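Local coordinates for protein response regulator FixJ (Bradyrhizobium japonicum, PDB 5XSO) that acts, when activated by its sensor FixL, as a response regulator that induces expression of the nitrogen-fixation regulators nifA and fixK, at residues Asn190-Lys194 with Met195-Ser199; Glu202-Arg205 with Leu206-Ala210; Ala151-Ser154 with Pro155-Gln159; Gln144-Ala147 with Ala148-Ala151; Leu168-Lys171 with Leu172-Arg175. One frame throughout, in Å; residues are numbered along the deposited sequence. Where two conformers were deposited one is given.

How the contacts relate
All five contacts lie in the four-helix LuxR-type DNA-binding portion of FixJ or on the helix leading into it. Contact 4 is the surface case, an ion pair on helix 140-152; the others are partly buried. Three deal with helix ends: contacts 3 and 5 cap the starts of helices 155-166 and 170-177 with a serine hydroxyl, and contact 1 closes helix 184-195 in a Schellman motif. Contact 2 runs along the last turns of helix 200-209, with L203, L206 and A207 buried and R205, M208 and R209 exposed. Contacts 3 and 4 share helix 140-152 and A151. Contact 1 touches contacts 2, 3 and 4, whereas contact 5 touches none of them.

Contact 1 of 5, residues Asn190-Lys194 with Met195-Ser199; sequences NVMTK and MQANS. With GOL (glycerol), chain C; FMT (formic acid), chain I.
The flat carboxamide of Q196 meets T193 at its edge: NE2 donates to T193 O at 2.7 Å, with the acceptor only 5° out of the amide plane, and the nearly straight bond (171°) lands on a carbonyl lone pair. A bend at chi2 (-70°) folds Q196 back to reach it. The same oxygen takes a weak bond from Q196 N, while A197 N donates to M192 O at 3.0 Å; with Q196 at positive phi, this is a Schellman motif ending helix 184-195. The amide of N198 gives an ND2 hydrogen bond of 3.3 Å to O2 of a glycerol, probably from the crystallisation liquor, and that O2 donates to A197 O at 2.6 Å. V191 CG1 lies 4.2 Å from M195 CG. K194 runs out extended to a salt bridge with E157 and a hydrogen bond to S152 O, and its NZ gives a weak hydrogen bond of 2.8 Å to O2 of a formic acid molecule. Replacing it by an alanine is likely to leave the E157 carboxylate without its charged mate and S152 O without this donor. Carbonyls at the helix end find donors in the turn itself, one a side-chain amide.

Contact 2 of 5, residues Glu202-Arg205 with Leu206-Ala210; sequences ELVR and LAMRA
E202 to R205 hand their carbonyls to the amides of L206 to R209 in regular i to i+4 steps, the shortest being M208 N to V204 O at 2.7 Å, and A210 is the first residue to leave helical geometry. L206 lies back along the preceding turn, its CG 3.3 Å from E202 O, and A207 sets its CB 3.5 Å from V204 O. On another side of the helix R205 and M208 run side by side and point the same way. M208 keeps CG beside its backbone N (chi1 -77°) and then extends; in the conformer given, SD lies 3.6 Å from R205 CA and meets the guanidinium obliquely, 4.1 Å from R205 NH1. A second conformer exists, so the placing of SD and CE, and the tight approach of CE to V204 CG1, is doubtful. E202 OE1 accepts from the backbone N of N198, just before the helix. This is the last helix of the LuxR-type domain, the one that mediates dimer formation in NarL-like relatives; here the chain is a monomer. L203 packs on V191, M192 and M195 of helix 184-195 and on M161; V204 and A207 rest on I165 of helix 155-166; L206 reaches I146 and R149 of helix 140-152.

Contact 3 of 5, residues Ala151-Ser154 with Pro155-Gln159; sequences ASLS and PRERQ
S154 and E157 form a capping box at the start of helix 155-166, the first helix of the LuxR-type DNA-binding fold. S154 is the N-cap: its OG accepts a hydrogen bond from E157 N at 3.1 Å. OG sits between the backbone N and the carbonyl carbon (chi1 76°), the crowded position, and from there it reaches forward over the first turn. E157 returns the favour through a chain extended beyond CG, with OE2 accepting from S154 N at 2.8 Å along an almost straight bond (176°); the N-H comes from above the carboxylate plane, 48° out of it. R158 N then binds S154 O at 2.9 Å, the first regular helical bond. P155, lacking an N-H, fills the first helical position, where no such donor is needed. Alongside the box L153 crosses E157 obliquely, CB to CB 3.9 Å. R156 NH1 donates to Q159 OE1 at 2.8 Å, in the guanidinium plane and on a lone pair. The box sits where the short link L153-S154 leads from helix 140-152 into helix 155-166, and K194 of helix 184-195 adds a second partner to the E157 carboxylate; R156 reaches Y177 O ending helix 170-177.

Contact 4 of 5, residues Gln144-Ala147 with Ala148-Ala151; sequences QDIA and ARVA
D145 and R149 make the charged part of the contact, an i to i+4 salt bridge along helix 140-152. One oxygen does all the work: D145 OD2 accepts from R149 NE and from R149 NH2, each at 2.7 Å. The arginine grips it side-on, with OD2 practically in the guanidinium plane. NE arrives nearly along the C-O axis, NH2 from the anti side, and neither bond is straight (146° and 139°). The carboxylate is turned well out of the guanidinium plane, the two being 68° apart. D145 places OD2 there by setting CG anti to its own N, and R149 bends at chi3, which turns NE and NH2 toward OD2.

The guanidinium also has an apolar side, since I146 CG1 stands 4.2 Å above one face, over its centre. Helix 140-152 runs into the LuxR-type DNA-binding fold, with helix 155-166 next in the chain, and R149 ties it to that fold: its NH1 goes on to M195 O at the end of helix 184-195. A methionine in its place would probably leave the D145 carboxylate without its counter-charge and M195 O without this donor.

Apolar packing among the side chains is lighter: I146 CG2 and V150 CG2 are 4.4 Å apart. I146 turns to L206, R209 and A210 near the end of helix 200-209. Backbone bonds from A148, R149, V150 and A151 continue the helix, with A151 N to A147 O at 2.9 Å.

Contact 5 of 5, residues Leu168-Lys171 with Leu172-Arg175; sequences LSNK and LIAR
With chi1 at 64°, S169 sets OG between its backbone N and carbonyl carbon, facing the first turn, where L172 N donates to it at 3.0 Å (155°). S169 is the N-cap of helix 170-177, the first helix of the helix-turn-helix DNA-binding motif. L172 offers only a hydrocarbon side chain in return, its CG 3.4 Å from S169 OG, so the cap works in one direction, unlike a capping box. S169 O accepts from I173 N at 2.8 Å, which starts the regular run continued by A174 N to N170 O. Just before the cap, L168 puts its CB 3.5 Å from I173 CG1 and 4.0 Å from L172 CB. The residue before the N-cap thus meets the fourth residue of the helix, the pattern of a hydrophobic staple, which folds the incoming chain over the first turn. I173 is buried and also packs on V160 and L164 of helix 155-166 and on I184 of helix 184-195, while N170 ND2 binds E185 OE1 on the latter, linking the two helices of the motif. With CG1 beside its backbone N, I173 brings that carbon to 3.2 Å from S169 O, the very oxygen its amide binds.

Contact 1 of 5, residues Asn190-Lys194 with Met195-Ser199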
loop_
_atom_site.group_PDB
_atom_site.type_symbol
_atom_site.label_atom_id
_atom_site.label_comp_id
_atom_site.label_asym_id
_atom_site.label_seq_id
_atom_site.Cartn_x
_atom_site.Cartn_y
_atom_site.Cartn_z
ATOM N N ASN A 190 -11.931 -11.342 -25.703
ATOM C CA ASN A 190 -11.624 -9.978 -25.274
ATOM C C ASN A 190 -10.949 -9.952 -23.917
ATOM O O ASN A 190 -10.013 -9.150 -23.691
ATOM C CB ASN A 190 -12.886 -9.115 -25.191
ATOM C CG ASN A 190 -13.599 -8.907 -26.548
ATOM O OD1 ASN A 190 -14.779 -8.443 -26.605
ATOM N ND2 ASN A 190 -12.958 -9.311 -27.614
ATOM N N VAL A 191 -11.446 -10.770 -22.968
ATOM C CA VAL A 191 -10.788 -10.866 -21.671
ATOM C C VAL A 191 -9.312 -11.248 -21.840
ATOM O O VAL A 191 -8.412 -10.629 -21.249
ATOM C CB VAL A 191 -11.521 -11.880 -20.763
ATOM C CG1 VAL A 191 -10.629 -12.212 -19.530
ATOM C CG2 VAL A 191 -12.826 -11.205 -20.245
ATOM N N MET A 192 -9.051 -12.316 -22.583
ATOM C CA MET A 192 -7.674 -12.783 -22.694
ATOM C C MET A 192 -6.787 -11.720 -23.342
ATOM O O MET A 192 -5.634 -11.505 -22.908
ATOM C CB MET A 192 -7.661 -14.106 -23.460
ATOM C CG MET A 192 -8.626 -15.139 -22.814
ATOM S SD MET A 192 -8.241 -15.527 -21.066
ATOM C CE MET A 192 -6.820 -16.550 -21.194
ATOM N N THR A 193 -7.293 -11.029 -24.378
ATOM C CA THR A 193 -6.497 -9.990 -25.060
ATOM C C THR A 193 -6.243 -8.776 -24.163
ATOM O O THR A 193 -5.104 -8.281 -24.068
ATOM C CB THR A 193 -7.203 -9.565 -26.361
ATOM O OG1 THR A 193 -7.331 -10.707 -27.199
ATOM C CG2 THR A 193 -6.364 -8.487 -27.131
ATOM N N LYS A 194 -7.287 -8.285 -23.484
ATOM C CA LYS A 194 -7.138 -7.096 -22.663
ATOM C C LYS A 194 -6.272 -7.382 -21.447
ATOM O O LYS A 194 -5.462 -6.539 -21.046
ATOM C CB LYS A 194 -8.521 -6.594 -22.221
ATOM C CG LYS A 194 -9.326 -5.887 -23.314
ATOM C CD LYS A 194 -10.637 -5.390 -22.739
ATOM C CE LYS A 194 -11.441 -4.563 -23.811
ATOM N NZ LYS A 194 -12.747 -4.031 -23.231
ATOM N N MET A 195 -6.369 -8.586 -20.899
ATOM C CA MET A 195 -5.551 -8.955 -19.757
ATOM C C MET A 195 -4.156 -9.435 -20.150
ATOM O O MET A 195 -3.282 -9.526 -19.278
ATOM C CB MET A 195 -6.242 -10.037 -18.928
ATOM C CG MET A 195 -7.519 -9.627 -18.240
ATOM S SD MET A 195 -7.356 -8.153 -17.179
ATOM C CE MET A 195 -6.130 -8.838 -16.096
ATOM N N GLN A 196 -3.942 -9.708 -21.427
ATOM C CA GLN A 196 -2.707 -10.333 -21.931
ATOM C C GLN A 196 -2.442 -11.643 -21.203
ATOM O O GLN A 196 -1.344 -11.896 -20.669
ATOM C CB GLN A 196 -1.524 -9.357 -21.810
ATOM C CG GLN A 196 -1.733 -8.249 -22.866
ATOM C CD GLN A 196 -1.539 -8.776 -24.313
ATOM O OE1 GLN A 196 -0.396 -8.966 -24.750
ATOM N NE2 GLN A 196 -2.668 -8.986 -25.079
ATOM N N ALA A 197 -3.493 -12.465 -21.098
ATOM C CA ALA A 197 -3.395 -13.766 -20.434
ATOM C C ALA A 197 -3.393 -14.837 -21.522
ATOM O O ALA A 197 -4.200 -14.766 -22.460
ATOM C CB ALA A 197 -4.573 -13.995 -19.465
ATOM N N ASN A 198 -2.532 -15.829 -21.381
ATOM C CA ASN A 198 -2.383 -16.902 -22.368
ATOM C C ASN A 198 -3.132 -18.176 -21.971
ATOM O O ASN A 198 -3.051 -19.188 -22.679
ATOM C CB ASN A 198 -0.913 -17.218 -22.526
ATOM C CG ASN A 198 -0.129 -16.108 -23.203
ATOM O OD1 ASN A 198 1.160 -16.121 -23.101
ATOM N ND2 ASN A 198 -0.780 -15.236 -23.896
ATOM N N SER A 199 -3.764 -18.197 -20.799
ATOM C CA SER A 199 -4.457 -19.384 -20.325
ATOM C C SER A 199 -5.282 -18.964 -19.110
ATOM O O SER A 199 -5.087 -17.874 -18.564
ATOM C CB SER A 199 -3.491 -20.470 -19.893
ATOM O OG SER A 199 -2.708 -20.053 -18.757
HETATM C C1 GOL C . -4.880 -13.408 -26.731
HETATM O O1 GOL C . -4.704 -12.160 -27.361
HETATM C C2 GOL C . -3.931 -13.429 -25.529
HETATM O O2 GOL C . -3.801 -14.758 -25.024
HETATM C C3 GOL C . -2.603 -12.703 -25.743
HETATM O O3 GOL C . -1.861 -12.901 -24.519
HETATM C C FMT I . -14.407 -1.762 -24.545
HETATM O O1 FMT I . -14.475 -1.168 -23.463
HETATM O O2 FMT I . -13.352 -2.023 -25.134
#

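Contact 2 of 5, residues Glu202-Arg205 with Leu206-Ala210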
loop_
_atom_site.group_PDB
_atom_site.type_symbol
_atom_site.label_atom_id
_atom_site.label_comp_id
_atom_site.label_asym_id
_atom_site.label_seq_id
_atom_site.Cartn_x
_atom_site.Cartn_y
_atom_site.Cartn_z
ATOM N N GLU A 202 -2.951 -18.314 -16.156
ATOM C CA GLU A 202 -2.376 -16.976 -16.235
ATOM C C GLU A 202 -3.398 -15.926 -15.842
ATOM O O GLU A 202 -3.088 -14.975 -15.107
ATOM C CB GLU A 202 -1.864 -16.680 -17.648
ATOM C CG GLU A 202 -0.574 -17.389 -17.963
ATOM C CD GLU A 202 0.217 -16.719 -19.105
ATOM O OE1 GLU A 202 -0.263 -15.720 -19.745
ATOM O OE2 GLU A 202 1.385 -17.187 -19.289
ATOM N N LEU A 203 -4.635 -16.105 -16.303
ATOM C CA LEU A 203 -5.707 -15.175 -15.907
ATOM C C LEU A 203 -5.901 -15.160 -14.388
ATOM O O LEU A 203 -6.043 -14.089 -13.770
ATOM C CB LEU A 203 -7.003 -15.576 -16.625
ATOM C CG LEU A 203 -8.195 -14.616 -16.458
ATOM C CD1 LEU A 203 -7.825 -13.271 -17.148
ATOM C CD2 LEU A 203 -9.425 -15.202 -17.194
ATOM N N VAL A 204 -5.874 -16.336 -13.764
ATOM C CA VAL A 204 -5.928 -16.434 -12.301
ATOM C C VAL A 204 -4.785 -15.655 -11.643
ATOM O O VAL A 204 -4.999 -14.909 -10.674
ATOM C CB VAL A 204 -5.910 -17.915 -11.877
ATOM C CG1 VAL A 204 -5.625 -18.073 -10.386
ATOM C CG2 VAL A 204 -7.228 -18.560 -12.237
ATOM N N ARG A 205 -3.563 -15.825 -12.128
ATOM C CA ARG A 205 -2.454 -15.166 -11.445
ATOM C C ARG A 205 -2.518 -13.654 -11.614
ATOM O O ARG A 205 -2.087 -12.913 -10.725
ATOM C CB ARG A 205 -1.106 -15.671 -11.928
ATOM C CG ARG A 205 -0.897 -17.165 -11.966
ATOM C CD ARG A 205 0.558 -17.461 -12.097
ATOM N NE ARG A 205 0.775 -18.869 -11.843
ATOM C CZ ARG A 205 0.901 -19.366 -10.615
ATOM N NH1 ARG A 205 0.871 -18.572 -9.546
ATOM N NH2 ARG A 205 1.049 -20.655 -10.491
ATOM N N LEU A 206 -3.003 -13.175 -12.756
ATOM C CA LEU A 206 -3.221 -11.742 -12.883
ATOM C C LEU A 206 -4.283 -11.276 -11.888
ATOM O O LEU A 206 -4.120 -10.241 -11.221
ATOM C CB LEU A 206 -3.631 -11.395 -14.327
ATOM C CG LEU A 206 -2.519 -11.694 -15.353
ATOM C CD1 LEU A 206 -3.042 -11.577 -16.812
ATOM C CD2 LEU A 206 -1.332 -10.822 -15.180
ATOM N N ALA A 207 -5.387 -12.015 -11.785
ATOM C CA ALA A 207 -6.363 -11.697 -10.755
ATOM C C ALA A 207 -5.737 -11.775 -9.354
ATOM O O ALA A 207 -6.111 -10.990 -8.480
ATOM C CB ALA A 207 -7.588 -12.600 -10.901
ATOM N N MET A 208 -4.763 -12.666 -9.121
ATOM C CA MET A 208 -4.003 -12.605 -7.872
ATOM C C MET A 208 -3.383 -11.225 -7.703
ATOM O O MET A 208 -3.738 -10.480 -6.782
ATOM C CB MET A 208 -2.916 -13.690 -7.835
ATOM C CG MET A 208 -3.401 -15.116 -7.526
ATOM S SD MET A 208 -2.292 -16.454 -8.051
ATOM C CE MET A 208 -3.426 -17.752 -7.939
ATOM N N ARG A 209 -2.462 -10.867 -8.602
ATOM C CA ARG A 209 -1.706 -9.627 -8.468
ATOM C C ARG A 209 -2.584 -8.391 -8.400
ATOM O O ARG A 209 -2.118 -7.349 -7.929
ATOM C CB ARG A 209 -0.711 -9.498 -9.614
ATOM C CG ARG A 209 0.424 -10.485 -9.524
ATOM C CD ARG A 209 0.972 -10.866 -10.894
ATOM N NE ARG A 209 2.284 -10.269 -11.148
ATOM C CZ ARG A 209 2.915 -10.320 -12.320
ATOM N NH1 ARG A 209 2.353 -10.936 -13.360
ATOM N NH2 ARG A 209 4.108 -9.743 -12.453
ATOM N N ALA A 210 -3.825 -8.468 -8.870
ATOM C CA ALA A 210 -4.789 -7.398 -8.685
ATOM C C ALA A 210 -5.643 -7.612 -7.442
ATOM O O ALA A 210 -6.639 -6.904 -7.258
ATOM C CB ALA A 210 -5.683 -7.261 -9.918
#

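Contact 3 of 5, residues Ala151-Ser154 with Pro155-Gln159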
loop_
_atom_site.group_PDB
_atom_site.type_symbol
_atom_site.label_atom_id
_atom_site.label_comp_id
_atom_site.label_asym_id
_atom_site.label_seq_id
_atom_site.Cartn_x
_atom_site.Cartn_y
_atom_site.Cartn_z
ATOM N N ALA A 151 -9.599 -2.693 -15.322
ATOM C CA ALA A 151 -10.514 -1.579 -15.515
ATOM C C ALA A 151 -10.886 -1.399 -16.973
ATOM O O ALA A 151 -11.948 -0.830 -17.253
ATOM C CB ALA A 151 -9.910 -0.271 -14.961
ATOM N N SER A 152 -10.074 -1.913 -17.910
ATOM C CA SER A 152 -10.409 -1.778 -19.314
ATOM C C SER A 152 -11.468 -2.787 -19.768
ATOM O O SER A 152 -12.044 -2.606 -20.846
ATOM C CB SER A 152 -9.176 -1.923 -20.207
ATOM O OG SER A 152 -8.733 -3.274 -20.346
ATOM N N LEU A 153 -11.724 -3.839 -18.990
ATOM C CA LEU A 153 -12.786 -4.781 -19.350
ATOM C C LEU A 153 -14.154 -4.100 -19.318
ATOM O O LEU A 153 -14.420 -3.264 -18.480
ATOM C CB LEU A 153 -12.820 -5.946 -18.368
ATOM C CG LEU A 153 -11.478 -6.652 -18.189
ATOM C CD1 LEU A 153 -11.677 -7.764 -17.142
ATOM C CD2 LEU A 153 -11.111 -7.251 -19.550
ATOM N N SER A 154 -15.060 -4.529 -20.211
ATOM C CA SER A 154 -16.454 -4.088 -20.120
ATOM C C SER A 154 -17.101 -4.818 -18.941
ATOM O O SER A 154 -16.529 -5.779 -18.389
ATOM C CB SER A 154 -17.173 -4.430 -21.421
ATOM O OG SER A 154 -17.461 -5.845 -21.437
ATOM N N PRO A 155 -18.294 -4.405 -18.531
ATOM C CA PRO A 155 -18.960 -5.128 -17.442
ATOM C C PRO A 155 -19.177 -6.592 -17.748
ATOM O O PRO A 155 -18.933 -7.430 -16.867
ATOM C CB PRO A 155 -20.298 -4.344 -17.250
ATOM C CG PRO A 155 -19.936 -2.965 -17.665
ATOM C CD PRO A 155 -19.055 -3.175 -18.897
ATOM N N ARG A 156 -19.596 -6.957 -18.967
ATOM C CA ARG A 156 -19.823 -8.368 -19.227
ATOM C C ARG A 156 -18.495 -9.110 -19.266
ATOM O O ARG A 156 -18.412 -10.292 -18.913
ATOM C CB ARG A 156 -20.492 -8.555 -20.574
ATOM C CG ARG A 156 -22.005 -8.146 -20.630
ATOM C CD ARG A 156 -22.789 -8.566 -19.385
ATOM N NE ARG A 156 -24.228 -8.337 -19.551
ATOM C CZ ARG A 156 -25.143 -8.893 -18.773
ATOM N NH1 ARG A 156 -24.785 -9.701 -17.765
ATOM N NH2 ARG A 156 -26.431 -8.658 -19.011
ATOM N N GLU A 157 -17.468 -8.456 -19.799
ATOM C CA GLU A 157 -16.143 -9.091 -19.812
ATOM C C GLU A 157 -15.659 -9.371 -18.400
ATOM O O GLU A 157 -15.047 -10.425 -18.139
ATOM C CB GLU A 157 -15.139 -8.194 -20.551
ATOM C CG GLU A 157 -15.337 -8.301 -22.078
ATOM C CD GLU A 157 -14.861 -7.087 -22.806
ATOM O OE1 GLU A 157 -15.150 -7.021 -24.006
ATOM O OE2 GLU A 157 -14.164 -6.210 -22.238
ATOM N N ARG A 158 -15.928 -8.435 -17.469
ATOM C CA ARG A 158 -15.538 -8.655 -16.084
ATOM C C ARG A 158 -16.292 -9.850 -15.505
ATOM O O ARG A 158 -15.700 -10.704 -14.833
ATOM C CB ARG A 158 -15.761 -7.353 -15.286
ATOM C CG ARG A 158 -15.593 -7.480 -13.806
ATOM C CD ARG A 158 -14.093 -7.620 -13.478
ATOM N NE ARG A 158 -13.924 -7.659 -12.027
ATOM C CZ ARG A 158 -13.674 -6.592 -11.269
ATOM N NH1 ARG A 158 -13.541 -5.380 -11.814
ATOM N NH2 ARG A 158 -13.561 -6.743 -9.957
ATOM N N GLN A 159 -17.602 -9.950 -15.796
ATOM C CA GLN A 159 -18.371 -11.120 -15.365
ATOM C C GLN A 159 -17.850 -12.409 -15.957
ATOM O O GLN A 159 -17.811 -13.439 -15.276
ATOM C CB GLN A 159 -19.862 -10.959 -15.751
ATOM C CG GLN A 159 -20.544 -9.902 -14.882
ATOM C CD GLN A 159 -21.972 -9.638 -15.367
ATOM O OE1 GLN A 159 -22.296 -9.896 -16.523
ATOM N NE2 GLN A 159 -22.820 -9.179 -14.481
#

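Contact 4 of 5, residues Gln144-Ala147 with Ala148-Ala151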
loop_
_atom_site.group_PDB
_atom_site.type_symbol
_atom_site.label_atom_id
_atom_site.label_comp_id
_atom_site.label_asym_id
_atom_site.label_seq_id
_atom_site.Cartn_x
_atom_site.Cartn_y
_atom_site.Cartn_z
ATOM N N GLN A 144 -0.224 -1.900 -10.838
ATOM C CA GLN A 144 -1.082 -0.853 -11.361
ATOM C C GLN A 144 -1.368 -1.070 -12.835
ATOM O O GLN A 144 -2.458 -0.718 -13.307
ATOM C CB GLN A 144 -0.460 0.511 -11.110
ATOM C CG GLN A 144 -0.633 1.004 -9.617
ATOM C CD GLN A 144 -1.875 0.385 -8.897
ATOM O OE1 GLN A 144 -1.742 -0.546 -8.088
ATOM N NE2 GLN A 144 -3.079 0.901 -9.210
ATOM N N ASP A 145 -0.418 -1.658 -13.580
ATOM C CA ASP A 145 -0.714 -1.987 -14.969
ATOM C C ASP A 145 -1.826 -3.034 -15.039
ATOM O O ASP A 145 -2.756 -2.892 -15.834
ATOM C CB ASP A 145 0.533 -2.475 -15.717
ATOM C CG ASP A 145 0.284 -2.615 -17.245
ATOM O OD1 ASP A 145 0.445 -1.609 -17.980
ATOM O OD2 ASP A 145 -0.109 -3.722 -17.705
ATOM N N ILE A 146 -1.766 -4.056 -14.182
ATOM C CA ILE A 146 -2.787 -5.100 -14.180
ATOM C C ILE A 146 -4.149 -4.513 -13.832
ATOM O O ILE A 146 -5.162 -4.822 -14.478
ATOM C CB ILE A 146 -2.393 -6.228 -13.213
ATOM C CG1 ILE A 146 -1.181 -6.984 -13.760
ATOM C CG2 ILE A 146 -3.562 -7.205 -12.994
ATOM C CD1 ILE A 146 -0.575 -7.930 -12.772
ATOM N N ALA A 147 -4.195 -3.667 -12.802
ATOM C CA ALA A 147 -5.454 -3.020 -12.443
ATOM C C ALA A 147 -6.004 -2.216 -13.610
ATOM O O ALA A 147 -7.225 -2.171 -13.827
ATOM C CB ALA A 147 -5.250 -2.105 -11.222
ATOM N N ALA A 148 -5.125 -1.531 -14.343
ATOM C CA ALA A 148 -5.584 -0.799 -15.506
ATOM C C ALA A 148 -6.210 -1.753 -16.519
ATOM O O ALA A 148 -7.233 -1.424 -17.137
ATOM C CB ALA A 148 -4.436 -0.036 -16.147
ATOM N N ARG A 149 -5.580 -2.917 -16.721
ATOM C CA ARG A 149 -6.125 -3.912 -17.641
ATOM C C ARG A 149 -7.510 -4.339 -17.186
ATOM O O ARG A 149 -8.446 -4.401 -17.989
ATOM C CB ARG A 149 -5.191 -5.122 -17.728
ATOM C CG ARG A 149 -3.908 -4.842 -18.502
ATOM C CD ARG A 149 -3.043 -6.118 -18.579
ATOM N NE ARG A 149 -1.655 -5.838 -18.240
ATOM C CZ ARG A 149 -0.720 -6.762 -17.997
ATOM N NH1 ARG A 149 -1.011 -8.066 -18.090
ATOM N NH2 ARG A 149 0.521 -6.385 -17.673
ATOM N N VAL A 150 -7.656 -4.624 -15.886
ATOM C CA VAL A 150 -8.962 -5.046 -15.363
ATOM C C VAL A 150 -9.993 -3.947 -15.567
ATOM O O VAL A 150 -11.143 -4.222 -15.929
ATOM C CB VAL A 150 -8.843 -5.421 -13.872
ATOM C CG1 VAL A 150 -10.249 -5.678 -13.277
ATOM C CG2 VAL A 150 -7.905 -6.646 -13.693
ATOM N N ALA A 151 -9.599 -2.693 -15.322
ATOM C CA ALA A 151 -10.514 -1.579 -15.515
ATOM C C ALA A 151 -10.886 -1.399 -16.973
ATOM O O ALA A 151 -11.948 -0.830 -17.253
ATOM C CB ALA A 151 -9.910 -0.271 -14.961
#

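Contact 5 of 5, residues Leu168-Lys171 with Leu172-Arg175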
loop_
_atom_site.group_PDB
_atom_site.type_symbol
_atom_site.label_atom_id
_atom_site.label_comp_id
_atom_site.label_asym_id
_atom_site.label_seq_id
_atom_site.Cartn_x
_atom_site.Cartn_y
_atom_site.Cartn_z
ATOM N N LEU A 168 -16.939 -21.963 -13.910
ATOM C CA LEU A 168 -18.181 -22.204 -14.654
ATOM C C LEU A 168 -17.911 -22.565 -16.093
ATOM O O LEU A 168 -16.981 -22.053 -16.736
ATOM C CB LEU A 168 -19.092 -20.955 -14.633
ATOM C CG LEU A 168 -19.528 -20.494 -13.262
ATOM C CD1 LEU A 168 -20.567 -19.326 -13.445
ATOM C CD2 LEU A 168 -20.105 -21.605 -12.408
ATOM N N SER A 169 -18.753 -23.458 -16.611
ATOM C CA SER A 169 -18.823 -23.707 -18.040
ATOM C C SER A 169 -19.361 -22.471 -18.746
ATOM O O SER A 169 -19.995 -21.611 -18.121
ATOM C CB SER A 169 -19.754 -24.922 -18.323
ATOM O OG SER A 169 -21.097 -24.556 -17.881
ATOM N N ASN A 170 -19.184 -22.428 -20.074
ATOM C CA ASN A 170 -19.819 -21.352 -20.843
ATOM C C ASN A 170 -21.333 -21.324 -20.662
ATOM O O ASN A 170 -21.934 -20.252 -20.577
ATOM C CB ASN A 170 -19.513 -21.513 -22.323
ATOM C CG ASN A 170 -18.050 -21.135 -22.675
ATOM O OD1 ASN A 170 -17.251 -20.830 -21.796
ATOM N ND2 ASN A 170 -17.736 -21.124 -23.976
ATOM N N LYS A 171 -21.982 -22.503 -20.632
ATOM C CA LYS A 171 -23.433 -22.532 -20.450
ATOM C C LYS A 171 -23.815 -21.948 -19.109
ATOM O O LYS A 171 -24.800 -21.192 -18.992
ATOM C CB LYS A 171 -23.883 -23.996 -20.575
ATOM C CG LYS A 171 -25.367 -24.246 -20.272
ATOM C CD LYS A 171 -25.819 -25.567 -20.900
ATOM C CE LYS A 171 -25.087 -26.766 -20.334
ATOM N NZ LYS A 171 -25.691 -28.026 -20.906
ATOM N N LEU A 172 -23.045 -22.245 -18.080
ATOM C CA LEU A 172 -23.368 -21.692 -16.777
ATOM C C LEU A 172 -22.999 -20.216 -16.670
ATOM O O LEU A 172 -23.683 -19.483 -15.923
ATOM C CB LEU A 172 -22.703 -22.461 -15.628
ATOM C CG LEU A 172 -23.259 -23.883 -15.363
ATOM C CD1 LEU A 172 -22.375 -24.569 -14.364
ATOM C CD2 LEU A 172 -24.689 -23.771 -14.833
ATOM N N ILE A 173 -21.939 -19.762 -17.347
ATOM C CA ILE A 173 -21.662 -18.323 -17.347
ATOM C C ILE A 173 -22.846 -17.562 -17.954
ATOM O O ILE A 173 -23.339 -16.580 -17.383
ATOM C CB ILE A 173 -20.346 -18.015 -18.090
ATOM C CG1 ILE A 173 -19.169 -18.604 -17.287
ATOM C CG2 ILE A 173 -20.169 -16.433 -18.201
ATOM C CD1 ILE A 173 -17.736 -18.441 -18.034
ATOM N N ALA A 174 -23.324 -18.025 -19.108
ATOM C CA ALA A 174 -24.498 -17.440 -19.762
ATOM C C ALA A 174 -25.692 -17.400 -18.822
ATOM O O ALA A 174 -26.385 -16.370 -18.684
ATOM C CB ALA A 174 -24.819 -18.267 -21.029
ATOM N N ARG A 175 -25.965 -18.520 -18.160
ATOM C CA ARG A 175 -27.146 -18.592 -17.295
ATOM C C ARG A 175 -26.977 -17.730 -16.051
ATOM O O ARG A 175 -27.933 -17.078 -15.593
ATOM C CB ARG A 175 -27.395 -20.056 -16.914
ATOM C CG ARG A 175 -28.632 -20.307 -16.065
ATOM C CD ARG A 175 -28.892 -21.825 -15.982
ATOM N NE ARG A 175 -28.264 -22.458 -14.824
ATOM C CZ ARG A 175 -28.487 -23.721 -14.455
ATOM N NH1 ARG A 175 -29.327 -24.474 -15.152
ATOM N NH2 ARG A 175 -27.895 -24.213 -13.375
#